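Local coordinates for ABC-type branched-chain amino acid transport systems periplasmic component-like protein (Thermomonospora curvata, PDB 4N03) that probably serves as the substrate-binding component of an ABC transporter and holds a fatty acid, palmitic acid, in its ligand site, at residues Asp169-Tyr180 and Glu221-Gly231; Tyr148-Leu159 and Gln249-Ala257. One frame throughout, in Å; residues are numbered along the deposited sequence. Where two conformers were deposited one is given.

Contact 1. Residues Asp169-Tyr180 and Glu221-Gly231; sequences DKLGHVYFEGDY and EKVDAILLSAG. With PLM (palmitic acid), chain B.
Strands 170-176 and 225-229 run parallel, their axes 4.6 Å apart at an angle of 18°, and backbone bonds from Gly172 N to Ala225 O through to Phe176 N to Ser229 O hold Leu171 beside Ala225 and Tyr175 beside Ser229. Before the ladder begins, Asp224 closes a two-bond ring with Lys170: its N donates to Lys170 O, while its OD2 receives Lys170 N at 2.8 Å through the anti lone pair. The Asp169 and Asp224 carboxylates are stacked with planes 25° apart; a water donates to both OD1 atoms, and Lys166 forms a salt bridge with Asp169, which would probably ease the like charges. Lys170, bent at its third torsion, brings NZ between two acceptors of Glu221, the carbonyl O and, at 2.7 Å in a salt bridge, OE1.

On the face of Leu171, His173 and Ser229, Leu227 CB lies over the His173 ring, 3.8 Å from its centroid, a CH-pi contact. His173 NE2 and Ser229 OG are hydrogen-bonded at 2.8 Å near the ring plane, and either may be the donor. On the other face Val174 and Leu228 lie side by side, CG1 to CD1 3.7 Å, under helix 232-244. At the carboxyl ends Ala230 CA sits over the centre of the Phe176 ring, a CH-pi contact 3.6 Å from the centroid and 9° off its normal. Tyr180 reaches back alongside Ser229, CE1 near its CB, and its OH donates to Ala230 O at 2.9 Å, while C2 of the palmitic acid lies over one face of its ring. Neighbouring parallel strands whose carboxyl-terminal ends lead into the residues that meet the ligand are characteristic of the alpha/beta lobes of periplasmic binding proteins, here of the leucine-binding protein family.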
loop_
_atom_site.group_PDB
_atom_site.type_symbol
_atom_site.label_atom_id
_atom_site.label_comp_id
_atom_site.label_asym_id
_atom_site.label_seq_id
_atom_site.Cartn_x
_atom_site.Cartn_y
_atom_site.Cartn_z
ATOM N N ASP A 169 -16.086 -0.295 25.143
ATOM C CA ASP A 169 -15.613 0.997 24.626
ATOM C C ASP A 169 -16.127 1.238 23.216
ATOM O O ASP A 169 -16.644 0.347 22.533
ATOM C CB ASP A 169 -14.087 1.067 24.652
ATOM C CG ASP A 169 -13.513 1.348 26.031
ATOM O OD1 ASP A 169 -14.264 1.584 26.985
ATOM O OD2 ASP A 169 -12.248 1.354 26.086
ATOM N N LYS A 170 -15.938 2.465 22.769
ATOM C CA LYS A 170 -16.394 2.945 21.487
ATOM C C LYS A 170 -15.207 3.404 20.613
ATOM O O LYS A 170 -14.330 4.205 21.039
ATOM C CB LYS A 170 -17.329 4.137 21.673
ATOM C CG LYS A 170 -17.924 4.683 20.367
ATOM C CD LYS A 170 -18.818 5.881 20.624
ATOM C CE LYS A 170 -20.078 5.560 21.389
ATOM N NZ LYS A 170 -20.918 6.809 21.551
ATOM N N LEU A 171 -15.176 2.923 19.381
ATOM C CA LEU A 171 -14.210 3.324 18.382
ATOM C C LEU A 171 -14.855 4.298 17.444
ATOM O O LEU A 171 -15.937 4.029 16.951
ATOM C CB LEU A 171 -13.768 2.079 17.573
ATOM C CG LEU A 171 -13.332 0.846 18.361
ATOM C CD1 LEU A 171 -13.002 -0.270 17.383
ATOM C CD2 LEU A 171 -12.134 1.170 19.219
ATOM N N GLY A 172 -14.179 5.410 17.148
ATOM C CA GLY A 172 -14.612 6.312 16.098
ATOM C C GLY A 172 -13.739 6.182 14.905
ATOM O O GLY A 172 -12.542 6.478 15.025
ATOM N N HIS A 173 -14.289 5.820 13.750
ATOM C CA HIS A 173 -13.487 5.574 12.557
ATOM C C HIS A 173 -13.835 6.573 11.487
ATOM O O HIS A 173 -14.945 6.612 10.957
ATOM C CB HIS A 173 -13.724 4.137 12.090
ATOM C CG HIS A 173 -12.698 3.656 11.109
ATOM N ND1 HIS A 173 -12.521 2.324 10.867
ATOM C CD2 HIS A 173 -11.807 4.336 10.326
ATOM C CE1 HIS A 173 -11.568 2.194 9.958
ATOM N NE2 HIS A 173 -11.114 3.398 9.618
ATOM N N VAL A 174 -12.876 7.450 11.194
ATOM C CA VAL A 174 -12.956 8.427 10.138
ATOM C C VAL A 174 -12.392 7.783 8.903
ATOM O O VAL A 174 -11.219 7.330 8.940
ATOM C CB VAL A 174 -12.136 9.691 10.507
ATOM C CG1 VAL A 174 -12.137 10.693 9.358
ATOM C CG2 VAL A 174 -12.654 10.353 11.779
ATOM N N TYR A 175 -13.125 7.724 7.785
ATOM C CA TYR A 175 -12.676 6.894 6.666
ATOM C C TYR A 175 -13.008 7.506 5.341
ATOM O O TYR A 175 -14.154 8.012 5.143
ATOM C CB TYR A 175 -13.297 5.454 6.822
ATOM C CG TYR A 175 -14.802 5.397 6.610
ATOM C CD1 TYR A 175 -15.698 5.700 7.620
ATOM C CD2 TYR A 175 -15.301 5.099 5.358
ATOM C CE1 TYR A 175 -17.090 5.699 7.373
ATOM C CE2 TYR A 175 -16.689 5.090 5.130
ATOM C CZ TYR A 175 -17.559 5.406 6.127
ATOM O OH TYR A 175 -18.935 5.446 5.852
ATOM N N PHE A 176 -12.117 7.362 4.362
ATOM C CA PHE A 176 -12.393 7.712 3.005
ATOM C C PHE A 176 -13.500 6.778 2.494
ATOM O O PHE A 176 -13.356 5.574 2.456
ATOM C CB PHE A 176 -11.165 7.538 2.114
ATOM C CG PHE A 176 -10.116 8.626 2.125
ATOM C CD1 PHE A 176 -10.252 9.798 2.791
ATOM C CD2 PHE A 176 -8.972 8.435 1.379
ATOM C CE1 PHE A 176 -9.263 10.779 2.715
ATOM C CE2 PHE A 176 -7.962 9.389 1.304
ATOM C CZ PHE A 176 -8.114 10.538 1.984
ATOM N N GLU A 177 -14.587 7.360 2.016
ATOM C CA GLU A 177 -15.697 6.610 1.467
ATOM C C GLU A 177 -15.220 5.693 0.336
ATOM O O GLU A 177 -14.337 6.040 -0.472
ATOM C CB GLU A 177 -16.798 7.595 0.993
ATOM C CG GLU A 177 -16.379 8.543 -0.125
ATOM C CD GLU A 177 -17.463 9.360 -0.793
ATOM O OE1 GLU A 177 -18.548 9.536 -0.257
ATOM O OE2 GLU A 177 -17.199 9.836 -1.916
ATOM N N GLY A 178 -15.822 4.502 0.266
ATOM C CA GLY A 178 -15.545 3.577 -0.800
ATOM C C GLY A 178 -14.487 2.529 -0.439
ATOM O O GLY A 178 -14.305 2.186 0.717
ATOM N N ASP A 179 -13.816 2.026 -1.456
ATOM C CA ASP A 179 -12.988 0.824 -1.364
ATOM C C ASP A 179 -11.954 0.803 -0.285
ATOM O O ASP A 179 -11.657 -0.247 0.290
ATOM C CB ASP A 179 -12.126 0.675 -2.685
ATOM C CG ASP A 179 -12.848 0.014 -3.793
ATOM O OD1 ASP A 179 -14.062 -0.322 -3.658
ATOM O OD2 ASP A 179 -12.265 -0.175 -4.836
ATOM N N TYR A 180 -11.269 1.935 -0.073
ATOM C CA TYR A 180 -10.175 1.979 0.915
ATOM C C TYR A 180 -10.785 2.097 2.319
ATOM O O TYR A 180 -10.689 1.162 3.118
ATOM C CB TYR A 180 -9.205 3.131 0.582
ATOM C CG TYR A 180 -8.315 3.618 1.692
ATOM C CD1 TYR A 180 -7.863 2.817 2.723
ATOM C CD2 TYR A 180 -7.853 4.924 1.673
ATOM C CE1 TYR A 180 -7.021 3.304 3.720
ATOM C CE2 TYR A 180 -6.974 5.407 2.626
ATOM C CZ TYR A 180 -6.567 4.617 3.642
ATOM O OH TYR A 180 -5.691 5.075 4.619
ATOM N N GLU A 221 -19.334 12.202 20.722
ATOM C CA GLU A 221 -19.604 10.790 20.903
ATOM C C GLU A 221 -18.824 10.121 22.014
ATOM O O GLU A 221 -19.084 8.924 22.330
ATOM C CB GLU A 221 -19.388 10.068 19.600
ATOM C CG GLU A 221 -20.497 10.242 18.622
ATOM C CD GLU A 221 -21.725 9.375 18.927
ATOM O OE1 GLU A 221 -21.645 8.229 19.427
ATOM O OE2 GLU A 221 -22.779 9.832 18.587
ATOM N N LYS A 222 -17.874 10.817 22.601
ATOM C CA LYS A 222 -17.094 10.296 23.698
ATOM C C LYS A 222 -16.412 8.984 23.313
ATOM O O LYS A 222 -16.435 7.990 24.030
ATOM C CB LYS A 222 -17.939 10.166 24.958
ATOM C CG LYS A 222 -18.584 11.470 25.406
ATOM C CD LYS A 222 -19.400 11.278 26.688
ATOM C CE LYS A 222 -19.925 12.601 27.219
ATOM N NZ LYS A 222 -20.487 12.510 28.601
ATOM N N VAL A 223 -15.768 8.971 22.160
ATOM C CA VAL A 223 -15.086 7.757 21.737
ATOM C C VAL A 223 -13.881 7.476 22.645
ATOM O O VAL A 223 -13.338 8.376 23.291
ATOM C CB VAL A 223 -14.638 7.833 20.254
ATOM C CG1 VAL A 223 -15.824 8.094 19.346
ATOM C CG2 VAL A 223 -13.530 8.856 20.030
ATOM N N ASP A 224 -13.440 6.240 22.670
ATOM C CA ASP A 224 -12.281 5.806 23.415
ATOM C C ASP A 224 -11.037 5.635 22.569
ATOM O O ASP A 224 -9.943 5.593 23.124
ATOM C CB ASP A 224 -12.631 4.522 24.123
ATOM C CG ASP A 224 -13.815 4.715 25.043
ATOM O OD1 ASP A 224 -13.637 5.416 26.074
ATOM O OD2 ASP A 224 -14.928 4.197 24.756
ATOM N N ALA A 225 -11.207 5.519 21.269
ATOM C CA ALA A 225 -10.086 5.410 20.355
ATOM C C ALA A 225 -10.551 5.951 19.049
ATOM O O ALA A 225 -11.739 5.906 18.718
ATOM C CB ALA A 225 -9.626 3.951 20.200
ATOM N N ILE A 226 -9.612 6.509 18.280
ATOM C CA ILE A 226 -9.884 7.146 16.995
ATOM C C ILE A 226 -9.162 6.358 15.938
ATOM O O ILE A 226 -7.937 6.209 16.023
ATOM C CB ILE A 226 -9.400 8.610 16.983
ATOM C CG1 ILE A 226 -10.119 9.431 18.072
ATOM C CG2 ILE A 226 -9.589 9.229 15.612
ATOM C CD1 ILE A 226 -9.480 10.790 18.324
ATOM N N LEU A 227 -9.837 5.903 14.912
ATOM C CA LEU A 227 -9.270 5.182 13.784
ATOM C C LEU A 227 -9.401 6.060 12.567
ATOM O O LEU A 227 -10.376 6.802 12.421
ATOM C CB LEU A 227 -9.981 3.844 13.558
ATOM C CG LEU A 227 -9.543 2.691 14.467
ATOM C CD1 LEU A 227 -9.535 2.975 15.956
ATOM C CD2 LEU A 227 -10.416 1.479 14.161
ATOM N N LEU A 228 -8.376 6.005 11.706
ATOM C CA LEU A 228 -8.308 6.891 10.547
ATOM C C LEU A 228 -7.862 6.140 9.322
ATOM O O LEU A 228 -6.748 5.621 9.279
ATOM C CB LEU A 228 -7.367 8.056 10.798
ATOM C CG LEU A 228 -7.227 9.073 9.665
ATOM C CD1 LEU A 228 -8.544 9.775 9.347
ATOM C CD2 LEU A 228 -6.161 10.110 9.951
ATOM N N SER A 229 -8.674 6.163 8.280
ATOM C CA SER A 229 -8.309 5.642 6.975
ATOM C C SER A 229 -8.433 6.744 5.971
ATOM O O SER A 229 -9.484 7.047 5.430
ATOM C CB SER A 229 -9.173 4.436 6.610
ATOM O OG SER A 229 -9.117 3.445 7.618
ATOM N N ALA A 230 -7.306 7.440 5.810
ATOM C CA ALA A 230 -7.218 8.651 4.989
ATOM C C ALA A 230 -5.737 8.812 4.641
ATOM O O ALA A 230 -4.969 7.835 4.702
ATOM C CB ALA A 230 -7.753 9.817 5.758
ATOM N N GLY A 231 -5.363 10.008 4.197
ATOM C CA GLY A 231 -3.997 10.281 3.811
ATOM C C GLY A 231 -3.319 11.179 4.789
ATOM O O GLY A 231 -3.817 11.536 5.859
HETATM C C1 PLM B . -6.076 3.601 -1.240
HETATM O O1 PLM B . -6.074 2.352 -1.085
HETATM O O2 PLM B . -6.777 4.212 -2.076
HETATM C C2 PLM B . -5.043 4.413 -0.492
HETATM C C3 PLM B . -3.681 4.311 -1.307
HETATM C C4 PLM B . -2.500 4.893 -0.565
HETATM C C5 PLM B . -1.241 4.852 -1.360
HETATM C C6 PLM B . 0.068 5.321 -0.688
HETATM C C7 PLM B . 0.784 4.141 -0.044
HETATM C C8 PLM B . 1.975 4.482 0.808
HETATM C C9 PLM B . 2.861 3.311 1.190
HETATM C CA PLM B . 2.483 2.604 2.513
HETATM C CB PLM B . 3.294 1.249 2.590
HETATM C CC PLM B . 2.352 0.039 2.857
HETATM C CD PLM B . 2.915 -1.300 2.430
HETATM C CE PLM B . 2.025 -2.519 2.632
HETATM C CF PLM B . 2.393 -3.631 1.638
HETATM C CG PLM B . 3.531 -4.531 2.085
HETATM O O HOH W 1 -14.323 4.102 28.524
#

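Contact 2. Residues Tyr148-Leu159 and Gln249-Ala257; sequences YDVDMINGVQWL and QPILGSNSA. With PLM (palmitic acid), chain B.
Tyr148 OH is gripped from two directions, donating to O1 of the palmitic acid at 2.5 Å and accepting a bond from a water that also donates to Asn255 OD1 and bonds to Ser256 OG. The fatty-acid oxygen lies at the edge of the Tyr148 ring, in its plane, and Tyr84 and Ser109 also hydrogen-bond the ligand. Asn255 has its CG between the backbone N and the carbonyl carbon (chi1 66°), which turns the amide toward the Tyr148 ring, the two side chains crossing at about a right angle with planes 53° apart; ND2 of Asn255 is 4.0 Å from Tyr148 CE1. The same amide packs on the fatty-acid chain, its CG 3.8 Å from CC of the fatty acid, and Ser256 CB touches C4 at 3.6 Å.

Further water bridges join the segments. Asp151 OD2 receives two waters, one of which accepts from Asn255 ND2 and the other, weakly, from Asn255 N, while its OD1 is bound by Thr146 and Thr370. Tyr148 O is linked through another water to Ser254 OG, whose direct partner is Ser229. This polar end belongs to the ligand cleft of a periplasmic binding protein: a helix N terminus and the turn 254-257 after a strand's carboxyl end meet there, the helix running nearly antiparallel to strand 251-253 at 157°, 9.8 Å between axes.

Deeper in, the contact becomes apolar. Leu252 sends CD2 against the helix backbone, 3.7 Å from Gly155 C; the absence of a side chain on Gly155 permits this approach. Met152, a selenomethionine, turns its methyl CE to 3.9 Å from Gly253 O, beside Leu252. One turn beyond Gly155, Leu159 completes the row, CD1 meeting Leu252 CD2 and CD2 facing the Pro250 ring.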
loop_
_atom_site.group_PDB
_atom_site.type_symbol
_atom_site.label_atom_id
_atom_site.label_comp_id
_atom_site.label_asym_id
_atom_site.label_seq_id
_atom_site.Cartn_x
_atom_site.Cartn_y
_atom_site.Cartn_z
ATOM N N TYR A 148 -6.963 -4.123 4.008
ATOM C CA TYR A 148 -7.207 -3.093 4.998
ATOM C C TYR A 148 -7.979 -3.550 6.204
ATOM O O TYR A 148 -7.806 -3.106 7.320
ATOM C CB TYR A 148 -7.945 -1.930 4.382
ATOM C CG TYR A 148 -7.139 -1.087 3.449
ATOM C CD1 TYR A 148 -5.882 -0.550 3.805
ATOM C CD2 TYR A 148 -7.588 -0.822 2.187
ATOM C CE1 TYR A 148 -5.164 0.246 2.928
ATOM C CE2 TYR A 148 -6.869 -0.012 1.323
ATOM C CZ TYR A 148 -5.646 0.532 1.702
ATOM O OH TYR A 148 -4.880 1.342 0.884
ATOM N N ASP A 149 -8.985 -4.414 5.961
ATOM C CA ASP A 149 -9.802 -5.011 7.007
ATOM C C ASP A 149 -8.971 -5.806 7.996
ATOM O O ASP A 149 -9.088 -5.620 9.186
ATOM C CB ASP A 149 -10.985 -5.795 6.460
ATOM C CG ASP A 149 -10.691 -6.798 5.370
ATOM O OD1 ASP A 149 -9.513 -6.979 4.979
ATOM O OD2 ASP A 149 -11.693 -7.390 4.885
ATOM N N VAL A 150 -8.119 -6.689 7.471
ATOM C CA VAL A 150 -7.233 -7.455 8.318
ATOM C C VAL A 150 -6.321 -6.557 9.127
ATOM O O VAL A 150 -6.113 -6.815 10.316
ATOM C CB VAL A 150 -6.399 -8.418 7.436
ATOM C CG1 VAL A 150 -5.180 -9.010 8.158
ATOM C CG2 VAL A 150 -7.312 -9.514 6.894
ATOM N N ASP A 151 -5.794 -5.462 8.559
ATOM C CA ASP A 151 -4.985 -4.541 9.347
ATOM C C ASP A 151 -5.772 -3.934 10.511
ATOM O O ASP A 151 -5.236 -3.815 11.596
ATOM C CB ASP A 151 -4.417 -3.405 8.506
ATOM C CG ASP A 151 -3.238 -3.810 7.655
ATOM O OD1 ASP A 151 -2.582 -4.815 7.930
ATOM O OD2 ASP A 151 -2.983 -3.011 6.712
HETATM N N MSE A 152 -7.029 -3.508 10.297
HETATM C CA MSE A 152 -7.811 -2.984 11.401
HETATM C C MSE A 152 -8.185 -4.052 12.407
HETATM O O MSE A 152 -8.252 -3.752 13.578
HETATM C CB MSE A 152 -9.079 -2.284 10.890
HETATM C CG MSE A 152 -8.800 -0.974 10.153
HETATM SE SE MSE A 152 -8.072 0.386 11.324
HETATM C CE MSE A 152 -6.274 0.268 10.909
ATOM N N ILE A 153 -8.420 -5.279 11.974
ATOM C CA ILE A 153 -8.718 -6.330 12.956
ATOM C C ILE A 153 -7.524 -6.553 13.877
ATOM O O ILE A 153 -7.629 -6.565 15.102
ATOM C CB ILE A 153 -9.129 -7.620 12.232
ATOM C CG1 ILE A 153 -10.492 -7.417 11.533
ATOM C CG2 ILE A 153 -9.243 -8.753 13.228
ATOM C CD1 ILE A 153 -10.774 -8.478 10.494
ATOM N N ASN A 154 -6.350 -6.730 13.253
ATOM C CA ASN A 154 -5.101 -6.840 14.024
ATOM C C ASN A 154 -4.896 -5.626 14.918
ATOM O O ASN A 154 -4.558 -5.748 16.078
ATOM C CB ASN A 154 -3.913 -7.072 13.103
ATOM C CG ASN A 154 -3.798 -8.495 12.600
ATOM O OD1 ASN A 154 -4.143 -9.444 13.293
ATOM N ND2 ASN A 154 -3.278 -8.660 11.403
ATOM N N GLY A 155 -5.101 -4.439 14.357
ATOM C CA GLY A 155 -4.880 -3.233 15.114
ATOM C C GLY A 155 -5.797 -3.030 16.292
ATOM O O GLY A 155 -5.395 -2.612 17.368
ATOM N N VAL A 156 -7.102 -3.347 16.132
ATOM C CA VAL A 156 -8.038 -3.284 17.245
ATOM C C VAL A 156 -7.715 -4.325 18.290
ATOM O O VAL A 156 -7.780 -4.048 19.487
ATOM C CB VAL A 156 -9.493 -3.353 16.748
ATOM C CG1 VAL A 156 -10.449 -3.472 17.914
ATOM C CG2 VAL A 156 -9.783 -2.117 15.883
ATOM N N GLN A 157 -7.367 -5.529 17.859
ATOM C CA GLN A 157 -6.961 -6.536 18.833
ATOM C C GLN A 157 -5.758 -6.045 19.629
ATOM O O GLN A 157 -5.648 -6.233 20.831
ATOM C CB GLN A 157 -6.644 -7.844 18.162
ATOM C CG GLN A 157 -6.250 -8.952 19.147
ATOM C CD GLN A 157 -7.403 -9.393 20.020
ATOM O OE1 GLN A 157 -8.266 -10.169 19.586
ATOM N NE2 GLN A 157 -7.461 -8.899 21.231
ATOM N N TRP A 158 -4.812 -5.373 18.951
ATOM C CA TRP A 158 -3.654 -4.783 19.615
ATOM C C TRP A 158 -4.045 -3.709 20.599
ATOM O O TRP A 158 -3.560 -3.690 21.723
ATOM C CB TRP A 158 -2.687 -4.235 18.572
ATOM C CG TRP A 158 -1.468 -3.554 19.113
ATOM C CD1 TRP A 158 -0.335 -4.138 19.569
ATOM C CD2 TRP A 158 -1.289 -2.150 19.241
ATOM N NE1 TRP A 158 0.562 -3.172 19.959
ATOM C CE2 TRP A 158 -0.007 -1.946 19.799
ATOM C CE3 TRP A 158 -2.082 -1.050 18.948
ATOM C CZ2 TRP A 158 0.504 -0.678 20.049
ATOM C CZ3 TRP A 158 -1.553 0.231 19.194
ATOM C CH2 TRP A 158 -0.279 0.387 19.737
ATOM N N LEU A 159 -4.962 -2.820 20.212
ATOM C CA LEU A 159 -5.437 -1.812 21.164
ATOM C C LEU A 159 -5.971 -2.440 22.449
ATOM O O LEU A 159 -5.756 -1.956 23.551
ATOM C CB LEU A 159 -6.518 -0.929 20.550
ATOM C CG LEU A 159 -6.113 0.027 19.432
ATOM C CD1 LEU A 159 -7.328 0.692 18.832
ATOM C CD2 LEU A 159 -5.121 1.070 19.911
ATOM N N GLN A 249 -7.331 10.137 23.534
ATOM C CA GLN A 249 -7.565 8.822 22.934
ATOM C C GLN A 249 -6.436 8.444 22.009
ATOM O O GLN A 249 -5.949 9.301 21.250
ATOM C CB GLN A 249 -8.858 8.857 22.136
ATOM C CG GLN A 249 -10.147 9.073 22.930
ATOM C CD GLN A 249 -10.558 10.510 23.120
ATOM O OE1 GLN A 249 -9.714 11.407 23.108
ATOM N NE2 GLN A 249 -11.844 10.755 23.252
ATOM N N PRO A 250 -6.054 7.194 21.955
ATOM C CA PRO A 250 -5.100 6.795 20.921
ATOM C C PRO A 250 -5.704 6.927 19.531
ATOM O O PRO A 250 -6.933 6.761 19.351
ATOM C CB PRO A 250 -4.843 5.328 21.267
ATOM C CG PRO A 250 -6.125 4.862 21.831
ATOM C CD PRO A 250 -6.587 6.028 22.676
ATOM N N ILE A 251 -4.838 7.198 18.555
ATOM C CA ILE A 251 -5.166 7.225 17.153
ATOM C C ILE A 251 -4.509 6.077 16.452
ATOM O O ILE A 251 -3.303 5.867 16.624
ATOM C CB ILE A 251 -4.776 8.572 16.488
ATOM C CG1 ILE A 251 -5.525 9.734 17.137
ATOM C CG2 ILE A 251 -5.060 8.534 15.018
ATOM C CD1 ILE A 251 -4.958 11.104 16.825
ATOM N N LEU A 252 -5.262 5.310 15.672
ATOM C CA LEU A 252 -4.761 4.195 14.886
ATOM C C LEU A 252 -5.118 4.417 13.448
ATOM O O LEU A 252 -6.302 4.506 13.107
ATOM C CB LEU A 252 -5.375 2.882 15.391
ATOM C CG LEU A 252 -5.005 1.622 14.615
ATOM C CD1 LEU A 252 -3.530 1.310 14.771
ATOM C CD2 LEU A 252 -5.907 0.476 15.016
ATOM N N GLY A 253 -4.132 4.525 12.571
ATOM C CA GLY A 253 -4.325 4.759 11.174
ATOM C C GLY A 253 -4.050 3.575 10.301
ATOM O O GLY A 253 -3.257 2.706 10.650
ATOM N N SER A 254 -4.670 3.579 9.131
ATOM C CA SER A 254 -4.330 2.680 8.079
ATOM C C SER A 254 -2.934 3.089 7.513
ATOM O O SER A 254 -2.375 4.117 7.844
ATOM C CB SER A 254 -5.386 2.689 6.991
ATOM O OG SER A 254 -6.648 2.229 7.452
ATOM N N ASN A 255 -2.429 2.241 6.624
ATOM C CA ASN A 255 -0.999 2.291 6.318
ATOM C C ASN A 255 -0.505 3.534 5.630
ATOM O O ASN A 255 0.697 3.813 5.650
ATOM C CB ASN A 255 -0.523 1.027 5.589
ATOM C CG ASN A 255 -1.101 0.859 4.200
ATOM O OD1 ASN A 255 -1.305 1.829 3.500
ATOM N ND2 ASN A 255 -1.313 -0.394 3.792
ATOM N N SER A 256 -1.394 4.323 5.041
ATOM C CA SER A 256 -1.015 5.505 4.271
ATOM C C SER A 256 -1.384 6.795 4.959
ATOM O O SER A 256 -1.204 7.884 4.374
ATOM C CB SER A 256 -1.623 5.480 2.880
ATOM O OG SER A 256 -3.031 5.602 2.953
ATOM N N ALA A 257 -1.835 6.740 6.200
ATOM C CA ALA A 257 -2.304 7.916 6.937
ATOM C C ALA A 257 -1.131 8.640 7.633
ATOM O O ALA A 257 -1.234 8.994 8.805
ATOM C CB ALA A 257 -3.400 7.537 7.929
HETATM C C1 PLM B . -6.076 3.601 -1.240
HETATM O O1 PLM B . -6.074 2.352 -1.085
HETATM O O2 PLM B . -6.777 4.212 -2.076
HETATM C C2 PLM B . -5.043 4.413 -0.492
HETATM C C3 PLM B . -3.681 4.311 -1.307
HETATM C C4 PLM B . -2.500 4.893 -0.565
HETATM C C5 PLM B . -1.241 4.852 -1.360
HETATM C C6 PLM B . 0.068 5.321 -0.688
HETATM C C7 PLM B . 0.784 4.141 -0.044
HETATM C C8 PLM B . 1.975 4.482 0.808
HETATM C C9 PLM B . 2.861 3.311 1.190
HETATM C CA PLM B . 2.483 2.604 2.513
HETATM C CB PLM B . 3.294 1.249 2.590
HETATM C CC PLM B . 2.352 0.039 2.857
HETATM C CD PLM B . 2.915 -1.300 2.430
HETATM C CE PLM B . 2.025 -2.519 2.632
HETATM C CF PLM B . 2.393 -3.631 1.638
HETATM C CG PLM B . 3.531 -4.531 2.085
HETATM O O HOH W 2 -6.388 -0.489 7.412
HETATM O O HOH W 3 -3.474 3.062 2.629
HETATM O O HOH W 4 -0.789 -2.857 5.137
HETATM O O HOH W 5 -3.597 -0.469 7.097
#

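After the four-stranded sheet of the other lobe, formed by strands between residues 33 and 129, the chain supplies helix 148-161, the earlier half of contact 2, and then passes directly to strand 170-176, which opens contact 1. Helix 179-195, edge strand 198-204 and helix 212-220 follow before strand 225-229 closes contact 1. After helix 232-244, strand 251-253 closes contact 2, so the smaller loop is nested entirely inside the larger. Strands 225-229 and 251-253 are neighbours in one mixed sheet, joining both contacts. Their centres are 9 Å apart, and besides the serine pair a probable hydrogen bond links Val223 O to Gln249 NE2. Tyr180 also packs on Tyr148, where both contacts reach the palmitic acid.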